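PDB 1Z05: transcriptional regulator, ROK family from Vibrio cholerae O1 biovar eltor, which probably binds DNA and regulates transcription of carbohydrate-metabolism genes, as a zinc-containing homologue of E. coli Mlc. Local coordinates for residues Ser112-Leu115 with Gly116-Tyr119; Phe213-Asp217 with Thr218-Ala222; Ile351-Leu355 with Phe356-Lys360; Pro376-Glu379 with Gln380-Glu384; Gln415-Asp419 with Gly420-Met424. One frame throughout, in Å; residues are numbered along the deposited sequence. Where two conformers were deposited one is given.

Interaction 1 of 5, residues Ser112-Leu115 with Gly116-Tyr119. With SO4 (sulfate ion), chain C; SO4 (sulfate ion), chain D.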
# COMPACT_ATOMS: atom_id res chain seq x y z
N SER A 112 11.88 -1.89 -24.25
CA SER A 112 12.01 -2.19 -22.83
C SER A 112 13.49 -2.40 -22.59
O SER A 112 14.14 -3.15 -23.32
CB SER A 112 11.19 -3.42 -22.45
OG SER A 112 11.22 -3.63 -21.04
N MET A 113 14.02 -1.72 -21.58
CA MET A 113 15.43 -1.77 -21.26
C MET A 113 15.66 -2.21 -19.82
O MET A 113 14.84 -1.96 -18.94
CB MET A 113 16.05 -0.38 -21.47
CG MET A 113 15.96 0.11 -22.91
SD MET A 113 16.46 1.84 -23.08
CE MET A 113 18.24 1.69 -23.02
N ARG A 114 16.78 -2.87 -19.59
CA ARG A 114 17.27 -3.09 -18.24
C ARG A 114 18.67 -2.52 -18.10
O ARG A 114 19.56 -2.86 -18.90
CB ARG A 114 17.26 -4.57 -17.85
CG ARG A 114 17.92 -4.82 -16.48
CD ARG A 114 17.96 -6.30 -16.08
NE ARG A 114 18.81 -6.47 -14.90
CZ ARG A 114 18.41 -6.26 -13.65
NH1 ARG A 114 17.15 -5.90 -13.40
NH2 ARG A 114 19.27 -6.40 -12.65
N LEU A 115 18.86 -1.67 -17.10
CA LEU A 115 20.19 -1.27 -16.68
C LEU A 115 20.61 -2.20 -15.55
O LEU A 115 20.17 -2.05 -14.41
CB LEU A 115 20.23 0.20 -16.23
CG LEU A 115 21.61 0.80 -15.90
CD1 LEU A 115 22.59 0.64 -17.07
CD2 LEU A 115 21.51 2.26 -15.49
N GLY A 116 21.43 -3.20 -15.89
CA GLY A 116 21.91 -4.17 -14.92
C GLY A 116 23.32 -3.84 -14.47
O GLY A 116 23.87 -2.81 -14.86
N ARG A 117 23.90 -4.71 -13.65
CA ARG A 117 25.24 -4.49 -13.11
C ARG A 117 26.31 -4.74 -14.16
O ARG A 117 26.70 -5.88 -14.42
CB ARG A 117 25.48 -5.35 -11.86
CG ARG A 117 24.56 -5.01 -10.70
CD ARG A 117 24.50 -6.14 -9.68
NE ARG A 117 23.87 -5.73 -8.42
CZ ARG A 117 22.56 -5.71 -8.19
NH1 ARG A 117 21.70 -6.07 -9.14
NH2 ARG A 117 22.11 -5.33 -7.00
N GLY A 118 26.76 -3.65 -14.78
CA GLY A 118 27.79 -3.73 -15.81
C GLY A 118 27.27 -4.01 -17.21
O GLY A 118 28.05 -4.28 -18.12
N TYR A 119 25.96 -3.93 -17.39
CA TYR A 119 25.37 -4.12 -18.71
C TYR A 119 24.07 -3.35 -18.94
O TYR A 119 23.42 -2.88 -18.00
CB TYR A 119 25.14 -5.60 -19.00
CG TYR A 119 24.04 -6.22 -18.18
CD1 TYR A 119 22.71 -6.19 -18.61
CD2 TYR A 119 24.32 -6.84 -16.96
CE1 TYR A 119 21.68 -6.77 -17.84
CE2 TYR A 119 23.32 -7.42 -16.20
CZ TYR A 119 22.00 -7.38 -16.64
OH TYR A 119 21.02 -7.96 -15.88
S SO4 C . 22.41 -8.23 -12.52
O1 SO4 C . 21.72 -9.12 -13.45
O2 SO4 C . 22.02 -8.52 -11.15
O3 SO4 C . 23.84 -8.47 -12.70
O4 SO4 C . 22.07 -6.84 -12.81
S SO4 D . 19.04 -7.54 -6.56
O1 SO4 D . 17.83 -7.69 -7.37
O2 SO4 D . 18.91 -8.33 -5.34
O3 SO4 D . 20.19 -8.00 -7.32
O4 SO4 D . 19.24 -6.13 -6.22
O HOH W 1 18.46 -6.47 -9.73

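Interaction 2 of 5, residues Phe213-Asp217 with Thr218-Ala222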
# COMPACT_ATOMS: atom_id res chain seq x y z
N PHE A 213 8.98 5.31 -19.02
CA PHE A 213 8.52 4.71 -17.78
C PHE A 213 9.71 4.04 -17.11
O PHE A 213 10.28 3.09 -17.65
CB PHE A 213 7.41 3.69 -18.09
CG PHE A 213 6.22 4.30 -18.77
CD1 PHE A 213 5.18 4.83 -18.03
CD2 PHE A 213 6.19 4.43 -20.16
CE1 PHE A 213 4.10 5.45 -18.65
CE2 PHE A 213 5.12 5.05 -20.79
CZ PHE A 213 4.08 5.55 -20.03
N VAL A 214 10.07 4.55 -15.94
CA VAL A 214 11.24 4.11 -15.19
C VAL A 214 10.74 3.47 -13.90
O VAL A 214 9.87 4.04 -13.24
CB VAL A 214 12.16 5.30 -14.83
CG1 VAL A 214 13.48 4.81 -14.24
CG2 VAL A 214 12.44 6.18 -16.07
N ALA A 215 11.27 2.30 -13.55
CA ALA A 215 10.88 1.67 -12.28
C ALA A 215 11.97 0.80 -11.68
O ALA A 215 12.88 0.33 -12.38
CB ALA A 215 9.56 0.85 -12.47
N ASN A 216 11.88 0.60 -10.37
CA ASN A 216 12.70 -0.40 -9.70
C ASN A 216 12.34 -1.78 -10.25
O ASN A 216 11.17 -2.10 -10.43
CB ASN A 216 12.48 -0.33 -8.19
CG ASN A 216 13.10 -1.50 -7.45
OD1 ASN A 216 12.47 -2.53 -7.27
ND2 ASN A 216 14.35 -1.33 -7.01
N ASP A 217 13.36 -2.60 -10.50
CA ASP A 217 13.18 -3.88 -11.17
C ASP A 217 12.33 -4.89 -10.41
O ASP A 217 11.55 -5.61 -11.03
CB ASP A 217 14.51 -4.49 -11.64
CG ASP A 217 15.52 -4.72 -10.49
OD1 ASP A 217 15.25 -4.35 -9.32
OD2 ASP A 217 16.60 -5.28 -10.79
N THR A 218 12.48 -4.95 -9.09
CA THR A 218 11.72 -5.91 -8.28
C THR A 218 10.22 -5.59 -8.29
O THR A 218 9.37 -6.49 -8.39
CB THR A 218 12.25 -5.98 -6.83
OG1 THR A 218 13.61 -6.46 -6.85
CG2 THR A 218 11.41 -6.94 -5.96
N ARG A 219 9.91 -4.30 -8.19
CA ARG A 219 8.54 -3.84 -8.19
C ARG A 219 7.89 -4.04 -9.55
O ARG A 219 6.74 -4.47 -9.61
CB ARG A 219 8.46 -2.37 -7.75
CG ARG A 219 8.27 -2.23 -6.25
CD ARG A 219 9.58 -2.08 -5.51
NE ARG A 219 9.77 -3.12 -4.51
CZ ARG A 219 10.94 -3.44 -3.96
NH1 ARG A 219 12.04 -2.81 -4.32
NH2 ARG A 219 11.02 -4.41 -3.06
N ALA A 220 8.62 -3.75 -10.62
CA ALA A 220 8.12 -3.94 -11.98
C ALA A 220 7.98 -5.43 -12.32
O ALA A 220 7.09 -5.82 -13.07
CB ALA A 220 9.02 -3.24 -12.99
N TRP A 221 8.86 -6.25 -11.76
CA TRP A 221 8.77 -7.69 -11.91
C TRP A 221 7.49 -8.24 -11.23
O TRP A 221 6.80 -9.08 -11.80
CB TRP A 221 10.05 -8.34 -11.38
CG TRP A 221 10.15 -9.82 -11.46
CD1 TRP A 221 9.37 -10.69 -12.17
CD2 TRP A 221 11.15 -10.62 -10.81
NE1 TRP A 221 9.79 -11.99 -11.97
CE2 TRP A 221 10.89 -11.97 -11.14
CE3 TRP A 221 12.22 -10.32 -9.96
CZ2 TRP A 221 11.67 -13.03 -10.66
CZ3 TRP A 221 13.00 -11.38 -9.47
CH2 TRP A 221 12.73 -12.71 -9.83
N ALA A 222 7.18 -7.76 -10.04
CA ALA A 222 5.93 -8.17 -9.38
C ALA A 222 4.71 -7.84 -10.26
O ALA A 222 3.78 -8.64 -10.35
CB ALA A 222 5.79 -7.53 -8.01
O HOH W 2 16.22 -4.85 -7.01

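Interaction 3 of 5, residues Ile351-Leu355 with Phe356-Lys360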
# COMPACT_ATOMS: atom_id res chain seq x y z
N ILE A 351 6.59 -12.53 8.21
CA ILE A 351 6.39 -11.12 8.54
C ILE A 351 5.49 -10.41 7.52
O ILE A 351 4.55 -9.71 7.89
CB ILE A 351 7.75 -10.39 8.68
CG1 ILE A 351 8.43 -10.84 9.98
CG2 ILE A 351 7.56 -8.87 8.67
CD1 ILE A 351 9.91 -10.49 10.08
N VAL A 352 5.79 -10.62 6.24
CA VAL A 352 5.04 -10.02 5.14
C VAL A 352 3.59 -10.53 5.09
O VAL A 352 2.64 -9.74 4.84
CB VAL A 352 5.80 -10.24 3.81
CG1 VAL A 352 4.96 -9.85 2.61
CG2 VAL A 352 7.10 -9.42 3.82
N ILE A 353 3.41 -11.82 5.36
CA ILE A 353 2.08 -12.43 5.45
C ILE A 353 1.27 -11.78 6.56
O ILE A 353 0.12 -11.38 6.33
CB ILE A 353 2.19 -13.98 5.68
CG1 ILE A 353 2.69 -14.65 4.40
CG2 ILE A 353 0.84 -14.56 6.12
CD1 ILE A 353 3.20 -16.06 4.60
N ASN A 354 1.85 -11.69 7.75
CA ASN A 354 1.23 -11.00 8.89
C ASN A 354 0.75 -9.58 8.58
O ASN A 354 -0.34 -9.18 8.98
CB ASN A 354 2.20 -10.94 10.07
CG ASN A 354 2.14 -12.18 10.93
OD1 ASN A 354 1.10 -12.49 11.51
ND2 ASN A 354 3.26 -12.88 11.05
N LEU A 355 1.58 -8.82 7.89
CA LEU A 355 1.29 -7.43 7.59
C LEU A 355 0.34 -7.23 6.42
O LEU A 355 -0.43 -6.27 6.41
CB LEU A 355 2.57 -6.67 7.30
CG LEU A 355 3.48 -6.50 8.51
CD1 LEU A 355 4.82 -6.11 8.00
CD2 LEU A 355 2.95 -5.45 9.47
N PHE A 356 0.38 -8.13 5.44
CA PHE A 356 -0.36 -7.91 4.20
C PHE A 356 -1.51 -8.88 3.90
O PHE A 356 -2.34 -8.58 3.06
CB PHE A 356 0.58 -7.85 3.00
CG PHE A 356 1.47 -6.64 3.01
CD1 PHE A 356 0.99 -5.40 2.59
CD2 PHE A 356 2.80 -6.74 3.42
CE1 PHE A 356 1.80 -4.29 2.60
CE2 PHE A 356 3.62 -5.63 3.44
CZ PHE A 356 3.12 -4.40 3.02
N ASN A 357 -1.53 -10.04 4.57
CA ASN A 357 -2.57 -11.06 4.32
C ASN A 357 -2.70 -11.37 2.80
O ASN A 357 -3.80 -11.28 2.24
CB ASN A 357 -3.91 -10.58 4.91
CG ASN A 357 -4.96 -11.68 5.00
OD1 ASN A 357 -4.70 -12.86 4.76
ND2 ASN A 357 -6.17 -11.28 5.38
N PRO A 358 -1.57 -11.73 2.14
CA PRO A 358 -1.62 -11.96 0.69
C PRO A 358 -2.35 -13.26 0.34
O PRO A 358 -2.47 -14.15 1.18
CB PRO A 358 -0.15 -12.06 0.29
CG PRO A 358 0.53 -12.57 1.51
CD PRO A 358 -0.22 -11.98 2.68
N GLU A 359 -2.82 -13.35 -0.91
CA GLU A 359 -3.50 -14.56 -1.39
C GLU A 359 -2.53 -15.50 -2.11
O GLU A 359 -2.89 -16.63 -2.44
CB GLU A 359 -4.65 -14.21 -2.33
CG GLU A 359 -5.70 -13.28 -1.74
CD GLU A 359 -6.66 -12.77 -2.79
OE1 GLU A 359 -6.48 -11.62 -3.28
OE2 GLU A 359 -7.59 -13.53 -3.15
N LYS A 360 -1.30 -15.04 -2.35
CA LYS A 360 -0.31 -15.86 -3.06
C LYS A 360 1.11 -15.37 -2.84
O LYS A 360 1.35 -14.16 -2.78
CB LYS A 360 -0.64 -15.89 -4.56
CG LYS A 360 -0.16 -17.14 -5.27
CD LYS A 360 -0.74 -17.17 -6.67
CE LYS A 360 -0.32 -18.41 -7.41
NZ LYS A 360 -0.80 -18.35 -8.81

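Interaction 4 of 5, residues Pro376-Glu379 with Gln380-Glu384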
# COMPACT_ATOMS: atom_id res chain seq x y z
N PRO A 376 9.75 -26.53 1.12
CA PRO A 376 9.30 -27.11 2.40
C PRO A 376 9.87 -26.43 3.65
O PRO A 376 9.16 -26.32 4.65
CB PRO A 376 9.76 -28.57 2.30
CG PRO A 376 9.79 -28.84 0.85
CD PRO A 376 10.32 -27.56 0.24
N SER A 377 11.12 -25.99 3.58
CA SER A 377 11.74 -25.24 4.68
C SER A 377 11.09 -23.89 4.93
O SER A 377 10.84 -23.52 6.09
CB SER A 377 13.24 -25.08 4.46
OG SER A 377 13.89 -26.30 4.75
N ILE A 378 10.82 -23.16 3.85
CA ILE A 378 10.08 -21.90 3.91
C ILE A 378 8.69 -22.10 4.49
O ILE A 378 8.27 -21.36 5.38
CB ILE A 378 9.95 -21.23 2.50
CG1 ILE A 378 11.33 -20.96 1.90
CG2 ILE A 378 9.09 -19.96 2.57
CD1 ILE A 378 11.33 -20.22 0.54
N GLU A 379 7.98 -23.10 3.97
CA GLU A 379 6.60 -23.35 4.35
C GLU A 379 6.42 -23.72 5.82
O GLU A 379 5.45 -23.30 6.43
CB GLU A 379 5.96 -24.41 3.45
CG GLU A 379 5.75 -23.91 2.02
CD GLU A 379 5.38 -25.01 1.02
OE1 GLU A 379 5.28 -26.20 1.42
OE2 GLU A 379 5.19 -24.69 -0.18
N GLN A 380 7.33 -24.51 6.39
CA GLN A 380 7.21 -24.91 7.79
C GLN A 380 7.39 -23.70 8.72
O GLN A 380 6.73 -23.59 9.74
CB GLN A 380 8.18 -26.04 8.16
CG GLN A 380 7.93 -26.67 9.54
CD GLN A 380 6.53 -27.24 9.72
OE1 GLN A 380 5.93 -27.78 8.78
NE2 GLN A 380 6.00 -27.14 10.93
N CYS A 381 8.29 -22.79 8.34
CA CYS A 381 8.49 -21.58 9.12
C CYS A 381 7.34 -20.56 8.96
O CYS A 381 7.03 -19.84 9.90
CB CYS A 381 9.86 -20.96 8.83
SG CYS A 381 11.22 -21.92 9.57
N ILE A 382 6.71 -20.53 7.79
CA ILE A 382 5.47 -19.78 7.59
C ILE A 382 4.35 -20.28 8.51
O ILE A 382 3.66 -19.47 9.14
CB ILE A 382 4.98 -19.82 6.11
CG1 ILE A 382 5.86 -18.92 5.23
CG2 ILE A 382 3.50 -19.40 6.02
CD1 ILE A 382 5.62 -19.13 3.70
N ARG A 383 4.20 -21.60 8.62
CA ARG A 383 3.18 -22.20 9.47
C ARG A 383 3.38 -21.84 10.94
O ARG A 383 2.42 -21.68 11.70
CB ARG A 383 3.18 -23.73 9.32
CG ARG A 383 2.61 -24.22 7.99
CD ARG A 383 2.32 -25.72 8.05
NE ARG A 383 3.51 -26.52 7.76
CZ ARG A 383 3.95 -26.79 6.54
NH1 ARG A 383 3.30 -26.34 5.47
NH2 ARG A 383 5.05 -27.52 6.38
N GLU A 384 4.65 -21.73 11.34
CA GLU A 384 4.99 -21.55 12.74
C GLU A 384 5.01 -20.07 13.17
O GLU A 384 5.03 -19.77 14.36
CB GLU A 384 6.33 -22.23 13.04
CG GLU A 384 6.25 -23.76 13.03
CD GLU A 384 7.57 -24.45 13.33
OE1 GLU A 384 8.58 -23.75 13.60
OE2 GLU A 384 7.60 -25.70 13.27
O HOH W 3 6.99 -28.00 4.82

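Interaction 5 of 5, residues Gln415-Asp419 with Gly420-Met424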
# COMPACT_ATOMS: atom_id res chain seq x y z
N GLN A 415 0.39 -1.60 -18.19
CA GLN A 415 -0.37 -0.88 -17.16
C GLN A 415 -0.61 0.59 -17.52
O GLN A 415 -1.65 1.15 -17.15
CB GLN A 415 0.27 -1.04 -15.77
CG GLN A 415 -0.63 -0.61 -14.60
CD GLN A 415 -2.00 -1.29 -14.59
OE1 GLN A 415 -3.03 -0.62 -14.56
NE2 GLN A 415 -2.00 -2.62 -14.61
N ALA A 416 0.33 1.20 -18.25
CA ALA A 416 0.14 2.59 -18.73
C ALA A 416 -0.93 2.70 -19.82
O ALA A 416 -1.56 3.75 -19.94
CB ALA A 416 1.46 3.19 -19.23
N LEU A 417 -1.11 1.64 -20.60
CA LEU A 417 -2.24 1.55 -21.55
C LEU A 417 -3.57 1.45 -20.78
O LEU A 417 -4.51 2.19 -21.05
CB LEU A 417 -2.07 0.34 -22.49
CG LEU A 417 -0.93 0.42 -23.52
CD1 LEU A 417 -0.67 -0.92 -24.17
CD2 LEU A 417 -1.19 1.47 -24.61
N TYR A 418 -3.63 0.54 -19.82
CA TYR A 418 -4.81 0.35 -18.97
C TYR A 418 -5.14 1.56 -18.09
O TYR A 418 -6.31 1.81 -17.79
CB TYR A 418 -4.63 -0.89 -18.10
CG TYR A 418 -4.66 -2.21 -18.85
CD1 TYR A 418 -4.92 -2.27 -20.23
CD2 TYR A 418 -4.44 -3.40 -18.17
CE1 TYR A 418 -4.95 -3.50 -20.90
CE2 TYR A 418 -4.48 -4.63 -18.82
CZ TYR A 418 -4.73 -4.67 -20.18
OH TYR A 418 -4.75 -5.89 -20.80
N ASP A 419 -4.12 2.30 -17.66
CA ASP A 419 -4.35 3.53 -16.90
C ASP A 419 -4.78 4.65 -17.85
O ASP A 419 -5.28 5.68 -17.39
CB ASP A 419 -3.11 3.93 -16.10
CG ASP A 419 -2.80 2.99 -14.94
OD1 ASP A 419 -3.65 2.14 -14.60
OD2 ASP A 419 -1.69 3.09 -14.37
N GLY A 420 -4.59 4.44 -19.15
CA GLY A 420 -4.99 5.40 -20.18
C GLY A 420 -3.93 6.43 -20.50
O GLY A 420 -4.04 7.16 -21.50
N LEU A 421 -2.90 6.51 -19.66
CA LEU A 421 -1.81 7.48 -19.85
C LEU A 421 -1.17 7.37 -21.24
O LEU A 421 -1.03 8.36 -21.95
CB LEU A 421 -0.75 7.32 -18.75
CG LEU A 421 0.31 8.43 -18.58
CD1 LEU A 421 0.75 8.55 -17.12
CD2 LEU A 421 1.53 8.23 -19.47
N LEU A 422 -0.78 6.15 -21.61
CA LEU A 422 -0.08 5.93 -22.86
C LEU A 422 -1.02 6.08 -24.06
O LEU A 422 -0.61 6.61 -25.09
CB LEU A 422 0.63 4.58 -22.88
CG LEU A 422 1.55 4.30 -24.07
CD1 LEU A 422 2.54 5.46 -24.30
CD2 LEU A 422 2.29 2.99 -23.86
N LEU A 423 -2.26 5.63 -23.90
CA LEU A 423 -3.28 5.83 -24.94
C LEU A 423 -3.39 7.29 -25.34
O LEU A 423 -3.42 7.61 -26.53
CB LEU A 423 -4.66 5.34 -24.47
CG LEU A 423 -4.87 3.87 -24.14
CD1 LEU A 423 -6.30 3.68 -23.72
CD2 LEU A 423 -4.53 2.98 -25.34
N MET A 424 -3.45 8.18 -24.35
CA MET A 424 -3.63 9.59 -24.62
C MET A 424 -2.40 10.17 -25.31
O MET A 424 -2.53 11.00 -26.20
CB MET A 424 -4.00 10.36 -23.35
CG MET A 424 -5.38 9.99 -22.76
SD MET A 424 -6.81 10.33 -23.83
CE MET A 424 -6.99 8.81 -24.76

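Interaction 1 of 5, residues Ser112-Leu115 with Gly116-Tyr119
A tight two-residue beta-hairpin joins strands 108-116 and 119-126 through a type II turn from G116 to Y119, and across it the side chains of R114 and Y119 meet beside a bound sulfate. The turn is closed by the bond from G116 N to Y119 O (2.9 Å) and a weak return bond from Y119 N to G116 O; G118 holds the positive phi of its second corner. R114 runs extended along the strand, with CG anti to the backbone N (chi1 174°), and its NE reaches Y119 OH at 2.8 Å. Guanidinium and phenol planes stand 40° apart, and the hydroxyl lies slightly out of the guanidinium plane. G116 CA sits 3.6 Å above one face of the tyrosine ring, toward its rim, an approach that the lack of a side chain permits. The first sulfate is gripped through O4 by R114 NH2 (2.8 Å) and R117 N (2.9 Å), and through O1 by Y119 OH (2.8 Å). R117 NH2 donates to O4 of a second sulfate at 3.1 Å, while a water bridges R114 NH2 to that ion. R114 NH1 forms a salt bridge with D217. Y119 OH accepts from R114 and donates to sulfate, which fixes its rotation, and the clustered donors are consistent with a site that can hold an anion, here sulfate probably from the crystallisation liquor.

Interaction 2 of 5, residues Phe213-Asp217 with Thr218-Ala222
The N216 amide and R219 guanidinium planes are 23° apart, with N216 OD1 approaching the guanidinium obliquely, while CB of T218 sits 4.0 Å above the R219 guanidinium centre and covers one of its faces. N216 is the N-cap of helix 217-228, which follows directly on strand 212-216, a strand-to-helix junction of the actin-like (ASKHA) fold. N216 CG is turned opposite its backbone N (chi1 169°), which swings OD1 over the first helical turn. There N216 OD1 takes the N-H of R219 in its carbonyl plane at 3.2 Å, and accepts weaker, more bent bonds from T218 N and from R219 NH1. The bent R219 chain folds back over the cap, and its guanidinium is also held by E266 and the carbonyl of A248; N216 ND2 is satisfied by G178 O. D217, whose CG is wedged between backbone N and carbonyl carbon (chi1 58°), brings OD1 back to T218 N in a weak bond of 2.8 Å, whereas its OD2 forms a salt bridge with R114. A water spans D217 OD1 and T218 OG1. Behind the cap the helix begins in regular fashion, with A220 N bonded to N216 O at 3.0 Å and W221 N to D217 O at 2.9 Å. A215 CB meets A220 CB at 4.2 Å.

Interaction 3 of 5, residues Ile351-Leu355 with Phe356-Lys360
V352, I353 and L355 on the last turn of helix 332-356 meet F356 and P358 where the chain leaves the helix. Three backbone hydrogen bonds close the end: F356 N donates to V352 O at 2.8 Å, N357 N donates to I353 O at 2.8 Å, and F356 N has a weak second bond to I353 O. N357 then breaks away with positive phi (50°). Because the next residue is P358, which has no N-H, the six-to-one bond of a Schellman motif cannot form.

Apolar contacts make up the rest. The F356 ring hangs back along the helix, CG lying beside its own backbone N (chi1 -67°). This puts F356 CD2 3.9 Å from V352 CG1 and also 3.9 Å from L355 CB; V352 O lies at the ring edge, 3.3 Å from F356 CD2. On another side of the turn P358 sits against I353. P358 CD rests 3.6 Å from I353 CA, and P358 CG touches I353 CG1 at 4.2 Å, the two side chains crossing at about a right angle.

Across the dimer interface, I351 and L355 pack on their counterparts in the second subunit, N357 O accepts from R260 of that subunit, and N354 packs on H269, a zinc ligand, of the second subunit. Within the chain, N354 ND2 donates to O of Q385, at the C-terminal end of helix 371-385. V352 and P358 press on V238 of strand 237-242, while I353 meets Y390 of helix 388-391; the exit thus leads the chain from the interface helix into strand 360-364.

Interaction 4 of 5, residues Pro376-Glu379 with Gln380-Glu384
A bend at chi3 of R383 (-84°), after a CG set beside the backbone N, folds the guanidinium back along helix 371-385 until one face lies over the carbonyl oxygen of E379, one turn earlier. E379 O is 3.7 Å above the R383 guanidinium plane, over its centre, and R383 NH1 comes within 3.9 Å of E379 CB. The carboxylate itself stays beyond salt-bridge range, with E379 OE1 4.5 Å from R383 NH1, so attraction there is probably modest. At the guanidinium edge lies a water that donates to P376 O at 2.7 Å; its approach to R383 NH2 is too short to be trusted. Q380 is modelled in two conformers; in the one described, its OE1 takes both NE and NH2 of R383 side-on, and its NE2 points to E384 OE2, a doubtful network on the solvent-facing side. The alpha-helical bonds continue through these residues, Q380 N to P376 O at 3.1 Å and I382 N to I378 O at 3.0 Å, while C381 N to S377 O is weak and long. P376 stands at a kink, its nitrogen making no bond to the preceding turn. On the buried side I378 and I382 lie side by side, CG2 of I378 meeting CD1 of I382 at 3.7 Å. These isoleucines face I349 and I353, respectively, of helix 332-356; I378 also touches L396 of strand 395-398, and I382 reaches H391 of helix 388-391.

Interaction 5 of 5, residues Gln415-Asp419 with Gly420-Met424
Between A416 and L422 the chain passes from helix 407-418 to helix 421-428 through a turn in which G420 has positive phi (89°), G420 N bonds to L417 O at 2.9 Å from well above the carbonyl plane, and L422 N reaches A416 O at 3.0 Å in a nearly straight bond (173°). Apolar side chains fill the inside of the bend. A416 CB faces L422 CB at 4.0 Å. L417, its CG set beside the backbone N (chi1 -69°), directs CD2 between two leucines, 3.9 Å from L422 CD2 and 3.7 Å from L423 CD2; it crosses L423 at about a right angle. L423 CG also rests 3.5 Å from L417 O. D419 OD2 forms a salt bridge with R255. G420 takes the N-cap position of the second helix, its carbonyl receiving M424 N. L422 packs on T170 and S171 of strand 168-176, A416 and L421 on F213 of strand 212-216, and L423 and M424 on helix 35-51, so the bend joins the ROK-family sheet to the N-terminal helix.

Interactions 1 and 2 share one five-stranded sheet, their centres 12 Å apart, and are tied by the salt bridge from R114 NH1 to D217 OD2 (2.7 Å); the sulfates, probably from the crystallisation liquor, lie beside both and may mark a pocket. R117 and R219 each lie about 11 Å, side chain to side chain, from the zinc ligand H269. Interaction 2 also touches interaction 5, where F213 CE1 meets A416 CB at 3.5 Å. Interactions 3 and 4 form a separate pair, joined by I353 CD1 against I382 CG2 at 3.6 Å, and both contact the second subunit. Nearest atoms of interactions 1 and 3 are about 19 Å apart, on opposite sides of the chain's centre.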